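Long-range contacts in homospermidine synthase (Legionella pneumophila subsp. pneumophila str. Philadelphia 1, PDB 2PH5), which probably catalyses the formation of homospermidine from putrescine, working with a bound NAD cofactor: residues V17-G22 and D85-V90; I94-L99 and A113-W118; T151-H156 and G414-E419. All blocks are in the same frame, centred on the assembly; numbering follows the deposited sequence.

Contact 1 of 3, residues V17-G22 and D85-V90. With NAD (nicotinamide-adenine-dinucleotide), chain C.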
loop_
_atom_site.group_PDB
_atom_site.type_symbol
_atom_site.label_atom_id
_atom_site.label_comp_id
_atom_site.label_asym_id
_atom_site.label_seq_id
_atom_site.Cartn_x
_atom_site.Cartn_y
_atom_site.Cartn_z
ATOM N N VAL A 17 15.267 27.725 25.596
ATOM C CA VAL A 17 16.096 26.529 25.667
ATOM C C VAL A 17 15.327 25.413 24.968
ATOM O O VAL A 17 14.296 24.959 25.458
ATOM C CB VAL A 17 16.379 26.062 27.127
ATOM C CG1 VAL A 17 17.149 24.737 27.102
ATOM C CG2 VAL A 17 17.183 27.111 27.886
ATOM N N ILE A 18 15.802 24.977 23.812
ATOM C CA ILE A 18 15.099 23.903 23.143
ATOM C C ILE A 18 15.924 22.622 23.179
ATOM O O ILE A 18 17.061 22.586 22.700
ATOM C CB ILE A 18 14.721 24.298 21.681
ATOM C CG1 ILE A 18 14.633 23.038 20.818
ATOM C CG2 ILE A 18 15.667 25.370 21.149
ATOM C CD1 ILE A 18 14.434 23.312 19.358
ATOM N N LEU A 19 15.372 21.577 23.792
ATOM C CA LEU A 19 16.111 20.328 23.847
ATOM C C LEU A 19 15.538 19.422 22.780
ATOM O O LEU A 19 14.324 19.245 22.677
ATOM C CB LEU A 19 16.033 19.657 25.226
ATOM C CG LEU A 19 14.789 18.842 25.545
ATOM C CD1 LEU A 19 15.046 17.956 26.750
ATOM C CD2 LEU A 19 13.631 19.785 25.782
ATOM N N GLY A 20 16.435 18.853 21.988
ATOM C CA GLY A 20 16.038 18.007 20.886
ATOM C C GLY A 20 16.148 18.873 19.647
ATOM O O GLY A 20 15.882 20.072 19.719
ATOM N N PHE A 21 16.558 18.296 18.522
ATOM C CA PHE A 21 16.670 19.071 17.293
ATOM C C PHE A 21 16.402 18.183 16.084
ATOM O O PHE A 21 17.196 18.132 15.142
ATOM C CB PHE A 21 18.060 19.711 17.181
ATOM C CG PHE A 21 18.086 20.981 16.357
ATOM C CD1 PHE A 21 17.237 22.042 16.664
ATOM C CD2 PHE A 21 18.984 21.127 15.296
ATOM C CE1 PHE A 21 17.281 23.237 15.928
ATOM C CE2 PHE A 21 19.038 22.317 14.554
ATOM C CZ PHE A 21 18.186 23.375 14.870
ATOM N N GLY A 22 15.271 17.483 16.122
ATOM C CA GLY A 22 14.908 16.603 15.027
ATOM C C GLY A 22 13.988 17.254 14.007
ATOM O O GLY A 22 14.170 18.417 13.623
ATOM N N ASP A 85 12.404 31.892 31.833
ATOM C CA ASP A 85 12.929 31.354 30.593
ATOM C C ASP A 85 11.899 30.369 30.061
ATOM O O ASP A 85 10.925 30.058 30.742
ATOM C CB ASP A 85 14.274 30.663 30.814
ATOM C CG ASP A 85 15.413 31.651 30.965
ATOM O OD1 ASP A 85 15.259 32.806 30.508
ATOM O OD2 ASP A 85 16.469 31.275 31.522
ATOM N N PHE A 86 12.109 29.871 28.851
ATOM C CA PHE A 86 11.155 28.949 28.257
ATOM C C PHE A 86 11.841 27.708 27.697
ATOM O O PHE A 86 12.684 27.801 26.803
ATOM C CB PHE A 86 10.388 29.683 27.146
ATOM C CG PHE A 86 9.045 29.086 26.814
ATOM C CD1 PHE A 86 7.992 29.914 26.430
ATOM C CD2 PHE A 86 8.830 27.710 26.860
ATOM C CE1 PHE A 86 6.742 29.386 26.096
ATOM C CE2 PHE A 86 7.581 27.166 26.528
ATOM C CZ PHE A 86 6.537 28.008 26.145
ATOM N N LEU A 87 11.485 26.544 28.230
ATOM C CA LEU A 87 12.059 25.296 27.751
ATOM C C LEU A 87 11.137 24.673 26.703
ATOM O O LEU A 87 10.068 24.167 27.038
ATOM C CB LEU A 87 12.256 24.309 28.911
ATOM C CG LEU A 87 12.711 22.881 28.557
ATOM C CD1 LEU A 87 14.033 22.932 27.816
ATOM C CD2 LEU A 87 12.870 22.054 29.825
ATOM N N ILE A 88 11.528 24.737 25.434
ATOM C CA ILE A 88 10.717 24.136 24.383
ATOM C C ILE A 88 11.170 22.680 24.293
ATOM O O ILE A 88 12.300 22.397 23.904
ATOM C CB ILE A 88 10.919 24.852 23.025
ATOM C CG1 ILE A 88 10.550 26.327 23.159
ATOM C CG2 ILE A 88 10.016 24.242 21.961
ATOM C CD1 ILE A 88 10.865 27.140 21.929
ATOM N N ASP A 89 10.289 21.762 24.685
ATOM C CA ASP A 89 10.600 20.333 24.682
ATOM C C ASP A 89 10.150 19.671 23.389
ATOM O O ASP A 89 8.959 19.470 23.164
ATOM C CB ASP A 89 9.916 19.664 25.884
ATOM C CG ASP A 89 10.254 18.175 26.027
ATOM O OD1 ASP A 89 9.794 17.570 27.029
ATOM O OD2 ASP A 89 10.964 17.609 25.159
ATOM N N VAL A 90 11.110 19.340 22.532
ATOM C CA VAL A 90 10.804 18.678 21.272
ATOM C C VAL A 90 11.747 17.478 21.110
ATOM O O VAL A 90 12.248 17.196 20.015
ATOM C CB VAL A 90 10.960 19.649 20.071
ATOM C CG1 VAL A 90 9.924 20.760 20.156
ATOM C CG2 VAL A 90 12.351 20.240 20.048
HETATM P PA NAD C . 13.127 13.183 16.207
HETATM O O1A NAD C . 13.430 11.764 16.603
HETATM O O2A NAD C . 13.300 13.564 14.778
HETATM O O5B NAD C . 13.992 14.223 17.102
HETATM C C5B NAD C . 14.067 14.070 18.517
HETATM C C4B NAD C . 15.373 14.726 19.004
HETATM O O4B NAD C . 15.420 14.509 20.398
HETATM C C3B NAD C . 16.651 14.125 18.409
HETATM O O3B NAD C . 17.448 15.149 17.810
HETATM C C2B NAD C . 17.340 13.484 19.580
HETATM O O2B NAD C . 18.749 13.481 19.523
HETATM C C1B NAD C . 16.750 14.222 20.782
HETATM N N9A NAD C . 16.681 13.455 22.032
HETATM C C8A NAD C . 16.505 12.062 22.097
HETATM N N7A NAD C . 17.208 11.521 23.112
HETATM C C5A NAD C . 17.861 12.545 23.710
HETATM C C6A NAD C . 18.721 12.578 24.806
HETATM N N6A NAD C . 19.059 11.501 25.518
HETATM N N1A NAD C . 19.236 13.815 25.166
HETATM C C2A NAD C . 18.925 14.974 24.482
HETATM N N3A NAD C . 18.073 14.967 23.403
HETATM C C4A NAD C . 17.566 13.750 23.051
HETATM O O3 NAD C . 11.608 13.398 16.593
HETATM P PN NAD C . 10.632 14.670 16.544
HETATM O O1N NAD C . 9.377 14.228 15.890
HETATM O O2N NAD C . 11.398 15.823 15.951
HETATM O O5D NAD C . 10.491 14.749 18.120
HETATM C C5D NAD C . 9.706 15.669 18.837
HETATM C C4D NAD C . 8.436 14.917 19.179
HETATM O O4D NAD C . 7.333 15.664 18.741
HETATM C C3D NAD C . 7.915 13.618 19.756
HETATM O O3D NAD C . 7.844 13.664 21.172
HETATM C C2D NAD C . 6.553 13.509 19.093
HETATM O O2D NAD C . 5.654 12.693 19.788
HETATM C C1D NAD C . 6.122 14.964 18.957
HETATM N N1N NAD C . 5.288 15.306 17.781
HETATM C C2N NAD C . 4.036 15.852 17.954
HETATM C C3N NAD C . 3.294 16.182 16.800
HETATM C C7N NAD C . 1.937 16.789 16.889
HETATM O O7N NAD C . 1.304 17.090 15.710
HETATM N N7N NAD C . 1.351 17.065 18.035
HETATM C C4N NAD C . 3.823 15.957 15.488
HETATM C C5N NAD C . 5.109 15.392 15.358
HETATM C C6N NAD C . 5.844 15.068 16.482
HETATM O O HOH W 1 12.615 17.525 17.220
#
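V17 O is held by two neighbours on the adjacent strand: I88 N donates a hydrogen bond of 2.8 Å to it, and L87 CA directs its hydrogen at the same oxygen. I88 O is gripped likewise, by L19 N and by I18 CA, while V17 N to F86 O and V90 N to L19 O extend the ladder at its two ends. Side chains alternate between the faces of the sheet. On one face, V17 CG1 meets L87 CD1 at 3.7 Å, and L19 CD2 reaches across to D89 CA at 3.3 Å. The first torsion of L19 (chi1 81°) sets CG between its own N and carbonyl carbon, which swings this methyl over the neighbouring strand. D89 is an acid in a buried place; the hydroxyls of Y110 and S91 bond OD1 and OD2, and L19 CD2 packs along the same carboxylate. L99 of helix 96-106 covers this face. On the other face the branched side chains of I18 and I88 suit an extended chain; I18 CG1 packs on V90 CG2 at 3.7 Å, and I404 of helix 391-408 lies against I88. Beyond the strand, G20 has a positive phi (101°), and V90 O lies too close to where a CB would be, both of which favour glycine. A water accepts from G22 N (2.9 Å) and donates to V90 O (2.8 Å), bridging the ends of the two segments. G22, just before helix 23-35, lets the NAD ester oxygen O5B, which links adenosine ribose to phosphate, come to 3.3 Å from its CA. Strand, glycine-rich turn and helix, beside the neighbouring parallel strand, make the dinucleotide-binding centre of a Rossmann fold, consistent with a GxGxxG motif.

Contact 2 of 3, residues I94-L99 and A113-W118. With NAD (nicotinamide-adenine-dinucleotide), chain C.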
loop_
_atom_site.group_PDB
_atom_site.type_symbol
_atom_site.label_atom_id
_atom_site.label_comp_id
_atom_site.label_asym_id
_atom_site.label_seq_id
_atom_site.Cartn_x
_atom_site.Cartn_y
_atom_site.Cartn_z
ATOM N N ILE A 94 12.893 11.444 26.917
ATOM C CA ILE A 94 13.180 12.192 28.142
ATOM C C ILE A 94 11.883 12.473 28.896
ATOM O O ILE A 94 10.910 12.962 28.323
ATOM C CB ILE A 94 13.877 13.534 27.866
ATOM C CG1 ILE A 94 15.155 13.318 27.064
ATOM C CG2 ILE A 94 14.232 14.212 29.183
ATOM C CD1 ILE A 94 15.883 14.611 26.715
ATOM N N SER A 95 11.881 12.170 30.190
ATOM C CA SER A 95 10.705 12.356 31.041
ATOM C C SER A 95 10.093 13.764 31.067
ATOM O O SER A 95 10.648 14.673 31.669
ATOM C CB SER A 95 11.053 11.914 32.470
ATOM O OG SER A 95 10.063 12.304 33.402
ATOM N N SER A 96 8.943 13.933 30.418
ATOM C CA SER A 96 8.254 15.218 30.403
ATOM C C SER A 96 7.943 15.618 31.842
ATOM O O SER A 96 8.087 16.774 32.221
ATOM C CB SER A 96 6.942 15.122 29.626
ATOM O OG SER A 96 7.133 14.575 28.332
ATOM N N LEU A 97 7.512 14.644 32.636
ATOM C CA LEU A 97 7.179 14.871 34.035
ATOM C C LEU A 97 8.367 15.451 34.769
ATOM O O LEU A 97 8.245 16.438 35.496
ATOM C CB LEU A 97 6.782 13.556 34.689
ATOM C CG LEU A 97 6.297 13.573 36.139
ATOM C CD1 LEU A 97 5.021 14.408 36.280
ATOM C CD2 LEU A 97 6.036 12.135 36.568
ATOM N N ALA A 98 9.525 14.833 34.565
ATOM C CA ALA A 98 10.744 15.286 35.214
ATOM C C ALA A 98 11.106 16.697 34.754
ATOM O O ALA A 98 11.463 17.548 35.572
ATOM C CB ALA A 98 11.882 14.310 34.922
ATOM N N LEU A 99 11.009 16.946 33.451
ATOM C CA LEU A 99 11.319 18.265 32.895
ATOM C C LEU A 99 10.336 19.331 33.401
ATOM O O LEU A 99 10.731 20.455 33.732
ATOM C CB LEU A 99 11.281 18.204 31.362
ATOM C CG LEU A 99 12.530 18.012 30.485
ATOM C CD1 LEU A 99 13.735 17.499 31.236
ATOM C CD2 LEU A 99 12.139 17.090 29.358
ATOM N N ALA A 113 5.189 18.755 22.459
ATOM C CA ALA A 113 4.245 18.318 21.445
ATOM C C ALA A 113 3.768 16.904 21.785
ATOM O O ALA A 113 2.958 16.327 21.064
ATOM C CB ALA A 113 4.908 18.363 20.072
ATOM N N ALA A 114 4.276 16.345 22.884
ATOM C CA ALA A 114 3.866 15.007 23.323
ATOM C C ALA A 114 4.510 14.601 24.653
ATOM O O ALA A 114 5.679 14.907 24.913
ATOM C CB ALA A 114 4.191 13.964 22.244
ATOM N N THR A 115 3.745 13.912 25.497
ATOM C CA THR A 115 4.257 13.470 26.789
ATOM C C THR A 115 5.110 12.224 26.609
ATOM O O THR A 115 4.667 11.238 26.034
ATOM C CB THR A 115 3.108 13.188 27.777
ATOM O OG1 THR A 115 2.460 14.424 28.107
ATOM C CG2 THR A 115 3.643 12.544 29.053
ATOM N N GLU A 116 6.341 12.279 27.098
ATOM C CA GLU A 116 7.271 11.162 26.964
ATOM C C GLU A 116 7.919 10.776 28.297
ATOM O O GLU A 116 8.080 11.606 29.195
ATOM C CB GLU A 116 8.370 11.533 25.965
ATOM C CG GLU A 116 7.896 11.771 24.548
ATOM C CD GLU A 116 7.782 10.488 23.749
ATOM O OE1 GLU A 116 8.755 9.702 23.759
ATOM O OE2 GLU A 116 6.731 10.268 23.101
ATOM N N PRO A 117 8.302 9.500 28.437
ATOM C CA PRO A 117 8.942 8.976 29.646
ATOM C C PRO A 117 10.443 8.847 29.381
ATOM O O PRO A 117 10.906 9.189 28.297
ATOM C CB PRO A 117 8.293 7.615 29.790
ATOM C CG PRO A 117 8.315 7.140 28.358
ATOM C CD PRO A 117 7.877 8.388 27.561
ATOM N N TRP A 118 11.199 8.356 30.360
ATOM C CA TRP A 118 12.633 8.166 30.168
ATOM C C TRP A 118 12.845 7.004 29.196
ATOM O O TRP A 118 12.056 6.055 29.177
ATOM C CB TRP A 118 13.325 7.849 31.494
ATOM C CG TRP A 118 13.516 9.034 32.388
ATOM C CD1 TRP A 118 12.897 9.274 33.583
ATOM C CD2 TRP A 118 14.391 10.149 32.161
ATOM N NE1 TRP A 118 13.334 10.465 34.111
ATOM C CE2 TRP A 118 14.251 11.022 33.258
ATOM C CE3 TRP A 118 15.279 10.492 31.135
ATOM C CZ2 TRP A 118 14.965 12.215 33.361
ATOM C CZ3 TRP A 118 15.992 11.679 31.235
ATOM C CH2 TRP A 118 15.831 12.526 32.340
HETATM P PA NAD C . 13.127 13.183 16.207
HETATM O O1A NAD C . 13.430 11.764 16.603
HETATM O O2A NAD C . 13.300 13.564 14.778
HETATM O O5B NAD C . 13.992 14.223 17.102
HETATM C C5B NAD C . 14.067 14.070 18.517
HETATM C C4B NAD C . 15.373 14.726 19.004
HETATM O O4B NAD C . 15.420 14.509 20.398
HETATM C C3B NAD C . 16.651 14.125 18.409
HETATM O O3B NAD C . 17.448 15.149 17.810
HETATM C C2B NAD C . 17.340 13.484 19.580
HETATM O O2B NAD C . 18.749 13.481 19.523
HETATM C C1B NAD C . 16.750 14.222 20.782
HETATM N N9A NAD C . 16.681 13.455 22.032
HETATM C C8A NAD C . 16.505 12.062 22.097
HETATM N N7A NAD C . 17.208 11.521 23.112
HETATM C C5A NAD C . 17.861 12.545 23.710
HETATM C C6A NAD C . 18.721 12.578 24.806
HETATM N N6A NAD C . 19.059 11.501 25.518
HETATM N N1A NAD C . 19.236 13.815 25.166
HETATM C C2A NAD C . 18.925 14.974 24.482
HETATM N N3A NAD C . 18.073 14.967 23.403
HETATM C C4A NAD C . 17.566 13.750 23.051
HETATM O O3 NAD C . 11.608 13.398 16.593
HETATM P PN NAD C . 10.632 14.670 16.544
HETATM O O1N NAD C . 9.377 14.228 15.890
HETATM O O2N NAD C . 11.398 15.823 15.951
HETATM O O5D NAD C . 10.491 14.749 18.120
HETATM C C5D NAD C . 9.706 15.669 18.837
HETATM C C4D NAD C . 8.436 14.917 19.179
HETATM O O4D NAD C . 7.333 15.664 18.741
HETATM C C3D NAD C . 7.915 13.618 19.756
HETATM O O3D NAD C . 7.844 13.664 21.172
HETATM C C2D NAD C . 6.553 13.509 19.093
HETATM O O2D NAD C . 5.654 12.693 19.788
HETATM C C1D NAD C . 6.122 14.964 18.957
HETATM N N1N NAD C . 5.288 15.306 17.781
HETATM C C2N NAD C . 4.036 15.852 17.954
HETATM C C3N NAD C . 3.294 16.182 16.800
HETATM C C7N NAD C . 1.937 16.789 16.889
HETATM O O7N NAD C . 1.304 17.090 15.710
HETATM N N7N NAD C . 1.351 17.065 18.035
HETATM C C4N NAD C . 3.823 15.957 15.488
HETATM C C5N NAD C . 5.109 15.392 15.358
HETATM C C6N NAD C . 5.844 15.068 16.482
#
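S95 places its CB over W118 in the NAD-binding Rossmann domain, where it is the N-cap of helix 96-106. CB lies 3.3 Å from the centroid of the five-membered indole ring and 18° off the normal, a CH-pi contact over the face. From CB the side chain continues to OG, anti to its own N (chi1 168°), and this hydroxyl accepts from A98 N at 2.8 Å, occupying an amide of the first helical turn. Serine suits the place: a small CB lets the indole close in, and one oxygen caps the helix. The ring reaches further along the segment, with CZ3 3.7 Å from I94 CG2 and CZ2 beside A98 CB, while the ring of Y73 also meets the indole. Next along the helix, S96 and E116 grip each other twice. S96 N donates to E116 O at 2.8 Å, and E116 N donates to S96 OG at 2.7 Å, almost straight at 178°. This pair ties the loop after strand 109-112 to the helix start. The same loop lines the cofactor pocket through A113 and A114, and on the helix side the CG1 branch of I94 ends over a face of the adenine, CD1 lying 3.8 Å from NAD N1A.

Contact 3 of 3, residues T151-H156 and G414-E419; sequences TALITH and GIVEPE
Strands 152-153 and 415-416 pair in parallel within T151-H156 and G414-E419, joined by three backbone hydrogen bonds. A152 N donates to G414 O at 2.9 Å, V416 N donates to A152 O, and I154 N donates to V416 O at 3.0 Å. CA-H groups of T151, I415 and L153 add weaker contacts to these same three oxygens. G414 takes a positive phi (72°), which glycine accepts readily. The pairing adds strand 415-416 as the outermost strand, within this chain, of the seven-stranded parallel Rossmann sheet, so residues late in the sequence complete the nucleotide-binding domain. Apolar contacts follow the strand alternation. A152 CB meets I415 CG1 at 4.2 Å, whereas on the opposite face L153 CD1 presses on V416 CG2 at 3.4 Å. I154 CD1 lies against the aliphatic CG of E417 at 3.5 Å, CG1 being set between N and the carbonyl carbon (chi1 58°); the carboxylate beyond pairs with R138. P418, having no amide hydrogen to offer, brings CD to 3.2 Å from I154 O, and its CB slides past H156, 3.7 Å from ND1, while L153 CD2 lies over a face of that imidazole.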
loop_
_atom_site.group_PDB
_atom_site.type_symbol
_atom_site.label_atom_id
_atom_site.label_comp_id
_atom_site.label_asym_id
_atom_site.label_seq_id
_atom_site.Cartn_x
_atom_site.Cartn_y
_atom_site.Cartn_z
ATOM N N THR A 151 3.348 27.806 34.059
ATOM C CA THR A 151 2.611 27.166 32.973
ATOM C C THR A 151 3.415 26.122 32.200
ATOM O O THR A 151 4.578 26.332 31.854
ATOM C CB THR A 151 2.074 28.217 31.975
ATOM O OG1 THR A 151 1.185 29.102 32.660
ATOM C CG2 THR A 151 1.325 27.549 30.830
ATOM N N ALA A 152 2.775 24.992 31.942
ATOM C CA ALA A 152 3.391 23.915 31.201
ATOM C C ALA A 152 2.339 23.373 30.244
ATOM O O ALA A 152 1.479 22.577 30.642
ATOM C CB ALA A 152 3.858 22.820 32.161
ATOM N N LEU A 153 2.391 23.836 28.999
ATOM C CA LEU A 153 1.449 23.423 27.959
ATOM C C LEU A 153 1.902 22.088 27.388
ATOM O O LEU A 153 2.987 21.987 26.821
ATOM C CB LEU A 153 1.412 24.473 26.839
ATOM C CG LEU A 153 0.278 24.368 25.807
ATOM C CD1 LEU A 153 -1.065 24.516 26.512
ATOM C CD2 LEU A 153 0.440 25.445 24.743
ATOM N N ILE A 154 1.072 21.063 27.533
ATOM C CA ILE A 154 1.437 19.740 27.046
ATOM C C ILE A 154 0.699 19.286 25.793
ATOM O O ILE A 154 -0.381 19.783 25.476
ATOM C CB ILE A 154 1.242 18.683 28.154
ATOM C CG1 ILE A 154 -0.215 18.692 28.631
ATOM C CG2 ILE A 154 2.186 18.977 29.308
ATOM C CD1 ILE A 154 -0.531 17.653 29.702
ATOM N N THR A 155 1.305 18.332 25.091
ATOM C CA THR A 155 0.755 17.762 23.866
ATOM C C THR A 155 0.117 18.820 22.987
ATOM O O THR A 155 -1.025 18.666 22.555
ATOM C CB THR A 155 -0.304 16.683 24.175
ATOM O OG1 THR A 155 -1.327 17.244 25.005
ATOM C CG2 THR A 155 0.331 15.492 24.902
ATOM N N HIS A 156 0.859 19.892 22.719
ATOM C CA HIS A 156 0.327 20.967 21.899
ATOM C C HIS A 156 1.005 21.063 20.539
ATOM O O HIS A 156 1.742 22.009 20.269
ATOM C CB HIS A 156 0.445 22.302 22.630
ATOM C CG HIS A 156 -0.332 23.407 21.985
ATOM N ND1 HIS A 156 -1.637 23.694 22.319
ATOM C CD2 HIS A 156 -0.011 24.250 20.975
ATOM C CE1 HIS A 156 -2.087 24.663 21.542
ATOM N NE2 HIS A 156 -1.121 25.016 20.717
ATOM N N GLY A 414 0.015 26.645 35.493
ATOM C CA GLY A 414 0.282 25.271 35.864
ATOM C C GLY A 414 0.249 24.365 34.652
ATOM O O GLY A 414 0.340 24.824 33.515
ATOM N N ILE A 415 0.125 23.072 34.898
ATOM C CA ILE A 415 0.075 22.122 33.815
ATOM C C ILE A 415 -1.256 22.266 33.080
ATOM O O ILE A 415 -2.316 22.110 33.677
ATOM C CB ILE A 415 0.235 20.688 34.343
ATOM C CG1 ILE A 415 1.676 20.464 34.807
ATOM C CG2 ILE A 415 -0.118 19.700 33.264
ATOM C CD1 ILE A 415 2.016 18.998 35.092
ATOM N N VAL A 416 -1.209 22.583 31.790
ATOM C CA VAL A 416 -2.442 22.738 31.030
ATOM C C VAL A 416 -2.445 21.946 29.728
ATOM O O VAL A 416 -1.399 21.724 29.123
ATOM C CB VAL A 416 -2.721 24.237 30.717
ATOM C CG1 VAL A 416 -2.842 25.025 32.015
ATOM C CG2 VAL A 416 -1.614 24.814 29.865
ATOM N N GLU A 417 -3.627 21.498 29.314
ATOM C CA GLU A 417 -3.768 20.748 28.066
ATOM C C GLU A 417 -4.432 21.641 27.031
ATOM O O GLU A 417 -5.158 22.565 27.380
ATOM C CB GLU A 417 -4.598 19.493 28.287
ATOM C CG GLU A 417 -3.891 18.484 29.155
ATOM C CD GLU A 417 -4.651 17.188 29.290
ATOM O OE1 GLU A 417 -5.798 17.218 29.793
ATOM O OE2 GLU A 417 -4.099 16.138 28.891
ATOM N N PRO A 418 -4.195 21.370 25.740
ATOM C CA PRO A 418 -4.801 22.204 24.701
ATOM C C PRO A 418 -6.306 22.441 24.841
ATOM O O PRO A 418 -6.802 23.487 24.426
ATOM C CB PRO A 418 -4.407 21.487 23.408
ATOM C CG PRO A 418 -4.190 20.067 23.836
ATOM C CD PRO A 418 -3.490 20.219 25.149
ATOM N N GLU A 419 -7.029 21.494 25.442
ATOM C CA GLU A 419 -8.473 21.654 25.629
ATOM C C GLU A 419 -8.820 22.829 26.541
ATOM O O GLU A 419 -9.909 23.400 26.445
ATOM C CB GLU A 419 -9.103 20.381 26.203
ATOM C CG GLU A 419 -9.202 19.236 25.208
ATOM C CD GLU A 419 -7.938 18.402 25.149
ATOM O OE1 GLU A 419 -6.837 18.971 25.316
ATOM O OE2 GLU A 419 -8.054 17.180 24.927
#

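Overall arrangement
Along the chain the three contacts come in sequence, without overlap. Contacts 1 and 3 belong to the same seven-stranded parallel sheet, their centres about 15 Å apart and separated by strand 109-112. The centre of contact 2 lies about 12 Å from that of contact 1 and about 13 Å from that of contact 3, between a helix start and a loop. It touches both: L99 packs on L19, L87 and D89, I94 on L19, and T115 meets T155. NAD touches contacts 1 and 2, so sheet core and adjoining loops jointly shape the cofactor pocket, while contact 3 brings in a strand from far along the sequence at one edge of the sheet.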